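Local coordinates for cyclic dimeric GMP binding protein (Pseudomonas fluorescens, PDB 3PJV) that probably relays intracellular cyclic di-GMP levels across the inner membrane, its periplasmic output domain controlling proteolysis by LapG, at residues A77-P82 with A119-W124. Sequence-based numbering, arbitrary orientation.
Sequences AVTNVP and ALAKLW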
ATOM      1  N   ALA A  77      -0.169  15.090  -6.165  0.88 42.90           N
ATOM      2  CA  ALA A  77      -1.594  15.420  -6.155  1.00 42.43           C
ATOM      3  C   ALA A  77      -2.442  14.186  -6.389  0.94 40.46           C
ATOM      4  O   ALA A  77      -1.941  13.151  -6.865  0.83 40.14           O
ATOM      5  CB  ALA A  77      -1.915  16.474  -7.213  0.74 44.84           C
ATOM      6  N   VAL A  78      -3.730  14.296  -6.065  0.89 37.96           N
ATOM      7  CA  VAL A  78      -4.690  13.234  -6.374  0.76 35.33           C
ATOM      8  C   VAL A  78      -4.941  13.165  -7.866  0.51 32.79           C
ATOM      9  O   VAL A  78      -5.044  14.199  -8.537  0.99 38.19           O
ATOM     10  CB  VAL A  78      -6.038  13.449  -5.652  0.94 36.87           C
ATOM     11  CG1 VAL A  78      -7.151  12.634  -6.321  1.00 34.02           C
ATOM     12  CG2 VAL A  78      -5.904  13.071  -4.174  0.74 38.72           C
ATOM     13  N   THR A  79      -5.015  11.944  -8.387  0.69 45.52           N
ATOM     14  CA  THR A  79      -5.387  11.738  -9.773  0.68 40.51           C
ATOM     15  C   THR A  79      -6.822  11.217  -9.826  0.70 38.41           C
ATOM     16  O   THR A  79      -7.120  10.143  -9.304  0.77 35.96           O
ATOM     17  CB  THR A  79      -4.435  10.744 -10.462  1.00 37.99           C
ATOM     18  OG1 THR A  79      -3.095  11.251 -10.403  0.76 35.16           O
ATOM     19  CG2 THR A  79      -4.825  10.535 -11.917  1.00 40.64           C
ATOM     20  N   ASN A  80      -7.711  11.997 -10.435  1.00 39.01           N
ATOM     21  CA  ASN A  80      -9.088  11.562 -10.663  1.00 31.90           C
ATOM     22  C   ASN A  80      -9.195  10.820 -11.998  1.00 32.60           C
ATOM     23  O   ASN A  80      -9.379  11.430 -13.054  1.00 33.43           O
ATOM     24  CB  ASN A  80     -10.057  12.748 -10.635  1.00 35.85           C
ATOM     25  CG  ASN A  80     -10.134  13.421  -9.270  1.00 42.29           C
ATOM     26  OD1 ASN A  80     -10.609  12.833  -8.294  1.00 47.17           O
ATOM     27  ND2 ASN A  80      -9.682  14.669  -9.203  1.00 39.12           N
ATOM     28  N   VAL A  81      -9.074   9.500 -11.951  1.00 29.76           N
ATOM     29  CA  VAL A  81      -9.107   8.689 -13.162  1.00 29.04           C
ATOM     30  C   VAL A  81     -10.554   8.434 -13.580  1.00 29.27           C
ATOM     31  O   VAL A  81     -11.343   7.961 -12.767  1.00 25.14           O
ATOM     32  CB  VAL A  81      -8.412   7.339 -12.891  1.00 28.86           C
ATOM     33  CG1 VAL A  81      -8.450   6.452 -14.118  1.00 27.63           C
ATOM     34  CG2 VAL A  81      -6.978   7.567 -12.408  1.00 27.65           C
ATOM     35  N   PRO A  82     -10.918   8.738 -14.855  1.00 29.94           N
ATOM     36  CA  PRO A  82     -12.316   8.529 -15.248  1.00 28.52           C
ATOM     37  C   PRO A  82     -12.717   7.069 -15.169  1.00 29.13           C
ATOM     38  O   PRO A  82     -11.905   6.184 -15.455  1.00 28.11           O
ATOM     39  CB  PRO A  82     -12.357   8.997 -16.718  1.00 25.28           C
ATOM     40  CG  PRO A  82     -11.171   9.904 -16.861  1.00 25.59           C
ATOM     41  CD  PRO A  82     -10.123   9.335 -15.941  1.00 27.73           C
ATOM     42  N   ALA A 119      -2.136   1.959  -9.087  1.00 18.69           N
ATOM     43  CA  ALA A 119      -1.822   1.410 -10.401  1.00 20.96           C
ATOM     44  C   ALA A 119      -2.607   2.140 -11.507  1.00 20.01           C
ATOM     45  O   ALA A 119      -2.047   2.556 -12.527  1.00 20.50           O
ATOM     46  CB  ALA A 119      -2.124  -0.081 -10.420  1.00 22.31           C
ATOM     47  N   LEU A 120      -3.906   2.305 -11.293  1.00 18.68           N
ATOM     48  CA  LEU A 120      -4.741   2.994 -12.281  1.00 20.19           C
ATOM     49  C   LEU A 120      -4.303   4.441 -12.470  1.00 21.86           C
ATOM     50  O   LEU A 120      -4.292   4.953 -13.598  1.00 21.67           O
ATOM     51  CB  LEU A 120      -6.211   2.919 -11.885  1.00 19.08           C
ATOM     52  CG  LEU A 120      -6.815   1.524 -12.047  1.00 21.95           C
ATOM     53  CD1 LEU A 120      -8.103   1.392 -11.255  1.00 29.16           C
ATOM     54  CD2 LEU A 120      -7.027   1.229 -13.536  1.00 24.41           C
ATOM     55  N   ALA A 121      -3.950   5.107 -11.373  1.00 19.85           N
ATOM     56  CA  ALA A 121      -3.481   6.491 -11.457  1.00 21.26           C
ATOM     57  C   ALA A 121      -2.242   6.585 -12.330  1.00 25.39           C
ATOM     58  O   ALA A 121      -2.135   7.472 -13.165  1.00 23.39           O
ATOM     59  CB  ALA A 121      -3.212   7.080 -10.082  1.00 21.13           C
ATOM     60  N   LYS A 122      -1.300   5.667 -12.134  1.00 24.32           N
ATOM     61  CA  LYS A 122      -0.072   5.670 -12.928  1.00 22.43           C
ATOM     62  C   LYS A 122      -0.334   5.384 -14.411  1.00 23.98           C
ATOM     63  O   LYS A 122       0.276   5.997 -15.301  1.00 23.33           O
ATOM     64  CB  LYS A 122       0.929   4.670 -12.346  1.00 25.03           C
ATOM     65  CG  LYS A 122       1.507   5.129 -11.019  1.00 23.90           C
ATOM     66  CD  LYS A 122       2.181   3.980 -10.287  1.00 29.78           C
ATOM     67  CE  LYS A 122       3.246   3.311 -11.144  1.00 28.67           C
ATOM     68  NZ  LYS A 122       3.902   2.212 -10.372  1.00 30.69           N
ATOM     69  N   LEU A 123      -1.249   4.454 -14.680  1.00 22.80           N
ATOM     70  CA  LEU A 123      -1.590   4.108 -16.055  1.00 23.98           C
ATOM     71  C   LEU A 123      -2.230   5.298 -16.761  1.00 23.85           C
ATOM     72  O   LEU A 123      -1.925   5.579 -17.920  1.00 23.28           O
ATOM     73  CB  LEU A 123      -2.532   2.900 -16.089  1.00 24.39           C
ATOM     74  CG  LEU A 123      -1.850   1.556 -15.839  1.00 28.21           C
ATOM     75  CD1 LEU A 123      -2.887   0.490 -15.559  1.00 28.68           C
ATOM     76  CD2 LEU A 123      -0.973   1.179 -17.025  1.00 33.34           C
ATOM     77  N   TRP A 124      -3.099   6.002 -16.043  1.00 22.32           N
ATOM     78  CA  TRP A 124      -3.738   7.203 -16.562  1.00 23.52           C
ATOM     79  C   TRP A 124      -2.718   8.309 -16.858  1.00 25.27           C
ATOM     80  O   TRP A 124      -2.753   8.908 -17.937  1.00 24.96           O
ATOM     81  CB  TRP A 124      -4.815   7.689 -15.587  1.00 25.31           C
ATOM     82  CG  TRP A 124      -5.492   8.964 -15.982  1.00 26.35           C
ATOM     83  CD1 TRP A 124      -5.359  10.181 -15.385  1.00 26.42           C
ATOM     84  CD2 TRP A 124      -6.419   9.147 -17.064  1.00 25.02           C
ATOM     85  NE1 TRP A 124      -6.146  11.115 -16.025  1.00 29.72           N
ATOM     86  CE2 TRP A 124      -6.811  10.501 -17.058  1.00 27.41           C
ATOM     87  CE3 TRP A 124      -6.961   8.293 -18.033  1.00 28.59           C
ATOM     88  CZ2 TRP A 124      -7.710  11.026 -17.986  1.00 28.07           C
ATOM     89  CZ3 TRP A 124      -7.853   8.816 -18.952  1.00 30.85           C
ATOM     90  CH2 TRP A 124      -8.217  10.168 -18.921  1.00 31.22           C
TER
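P82 stands edge-on over one face of the W124 indole, presenting its CD-CG edge. CD makes the CH-pi contact: it sits 3.5 Å from the centroid of the six-membered ring, only 8° off the ring normal. CG follows over the far rim, 3.6 Å from W124 CH2. The indole extends from helix 117-128 toward the loop because CG of W124 is anti to the backbone N (chi1 177°).

The other contacts are van der Waals. The CG2 methyl of V81 touches the helix, meeting A121 CA and W124 CB, both at 3.8 Å. The same methyl lies against a backbone carbonyl, 3.9 Å from the O of L120. T79 meets the same two helix residues. Its CB rests on A121 CB at 3.9 Å, and its CG2 reaches W124 CD1 at 3.5 Å, obliquely to the ring. With CG2 of T79 turned to the indole, OG1 is left beside its own backbone N and hydrogen-bonds to NE2 of Q125.

F85 meets the W124 ring edge-to-face, so helix 83-89 shares this packing. In the dimer, V81 also packs on V78 of the second subunit. Replacing W124 by an alanine is likely to strip P82 and the T79 methyl of their aromatic partner, leave F85 without its edge-to-face mate, and open a gap between loop and helix.

No hydrogen bond links the two segments. The loop leading into helix 83-89 is therefore held to residues 119-124 of this LapD/MoxY periplasmic domain by van der Waals and CH-pi contacts, while T79 OG1 gives it a polar link to the same helix at Q125, one residue beyond W124.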